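Local coordinates for 16 kDa beta-galactoside-binding lectin (PDB 1QMJ), which binds beta-galactosides such as lactose as a homodimeric galectin and may take part in the regulation of differentiation, at residues V33-D36 with S37-M41. Residues are numbered along the deposited sequence; the frame is centred on the assembly and turned at random.
Sequences VGKD and SSTLM
Gly34 and Leu40 face each other as a non-hydrogen-bonded antiparallel pair, their CA atoms 4.0 Å apart, behind a tight hairpin in which the chain reverses through Ser37 and Ser38. Beside them Met41 N donates to Val33 O at 2.7 Å. Thr39 O takes Lys35 N at 2.9 Å and more weakly Asp36 N, so that Lys35 and Asp36 share Thr39 in a classic beta bulge; the CA-H of Gly34 also points at Thr39 O, CA to O 3.6 Å. At the far end Thr39 N reaches Asp36 O in a bent bond of 3.2 Å. Asp36 pins the turn: chi1 of 47° sets CG between its own backbone N and carbonyl carbon, and OD1 accepts Ser38 N at 3.0 Å on the anti side, closing an Asx turn, with a weak second bond from Thr39 N. The CD2 methyl of Leu40 lies against Asp36 O at 3.2 Å, with CG anti to the carbonyl carbon (chi1 -56°). The hairpin joins strands 29-33 and 39-47 of the galectin beta-sandwich; Leu40 rests on Tyr117 of strand 117-122 and near Trp67 of the predicted galactoside site, Lys35 NZ bonds Lys114 O, and Val33 and Met41 reach strand 83-90 of the other sheet.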
# COMPACT_ATOMS: atom_id res chain seq x y z
N VAL A 33 -9.76 -2.10 8.04
CA VAL A 33 -8.88 -1.10 8.68
C VAL A 33 -8.96 -1.29 10.20
O VAL A 33 -10.02 -1.60 10.75
CB VAL A 33 -9.31 0.34 8.34
CG1 VAL A 33 -9.14 0.69 6.86
CG2 VAL A 33 -10.78 0.62 8.66
N GLY A 34 -7.83 -1.11 10.86
CA GLY A 34 -7.75 -1.26 12.33
C GLY A 34 -6.30 -1.23 12.81
O GLY A 34 -5.47 -0.48 12.28
N LYS A 35 -6.06 -2.06 13.83
CA LYS A 35 -4.73 -2.19 14.46
C LYS A 35 -3.97 -3.35 13.81
O LYS A 35 -2.78 -3.23 13.48
CB LYS A 35 -4.89 -2.46 15.95
CG LYS A 35 -5.21 -1.19 16.75
CD LYS A 35 -4.25 -0.04 16.44
CE LYS A 35 -4.66 1.27 17.12
NZ LYS A 35 -3.85 2.42 16.68
N ASP A 36 -4.68 -4.45 13.66
CA ASP A 36 -4.16 -5.67 13.04
C ASP A 36 -5.35 -6.52 12.58
O ASP A 36 -6.51 -6.11 12.70
CB ASP A 36 -3.27 -6.46 14.00
CG ASP A 36 -3.85 -6.64 15.40
OD1 ASP A 36 -5.03 -7.13 15.54
OD2 ASP A 36 -3.16 -6.29 16.43
N SER A 37 -5.04 -7.68 12.05
CA SER A 37 -6.05 -8.61 11.50
C SER A 37 -7.06 -9.10 12.56
O SER A 37 -8.17 -9.55 12.23
CB SER A 37 -5.38 -9.84 10.91
OG SER A 37 -4.31 -10.27 11.74
N SER A 38 -6.70 -9.02 13.83
CA SER A 38 -7.59 -9.50 14.92
C SER A 38 -8.44 -8.36 15.50
O SER A 38 -9.49 -8.59 16.12
CB SER A 38 -6.77 -10.10 16.05
OG SER A 38 -6.04 -11.22 15.58
N THR A 39 -7.99 -7.14 15.29
CA THR A 39 -8.69 -5.95 15.78
C THR A 39 -8.90 -4.96 14.64
O THR A 39 -7.97 -4.27 14.22
CB THR A 39 -7.88 -5.30 16.90
OG1 THR A 39 -7.70 -6.22 17.96
CG2 THR A 39 -8.56 -4.05 17.47
N LEU A 40 -10.13 -4.94 14.18
CA LEU A 40 -10.55 -4.08 13.08
C LEU A 40 -11.56 -3.04 13.52
O LEU A 40 -12.54 -3.35 14.22
CB LEU A 40 -11.20 -4.90 11.98
CG LEU A 40 -10.31 -6.02 11.45
CD1 LEU A 40 -11.00 -6.88 10.40
CD2 LEU A 40 -9.03 -5.50 10.80
N MET A 41 -11.29 -1.83 13.11
CA MET A 41 -12.15 -0.71 13.39
C MET A 41 -13.37 -0.82 12.48
O MET A 41 -14.48 -0.42 12.84
CB MET A 41 -11.41 0.60 13.14
CG MET A 41 -12.30 1.84 13.31
SD MET A 41 -11.55 3.32 12.68
CE MET A 41 -9.96 3.57 13.45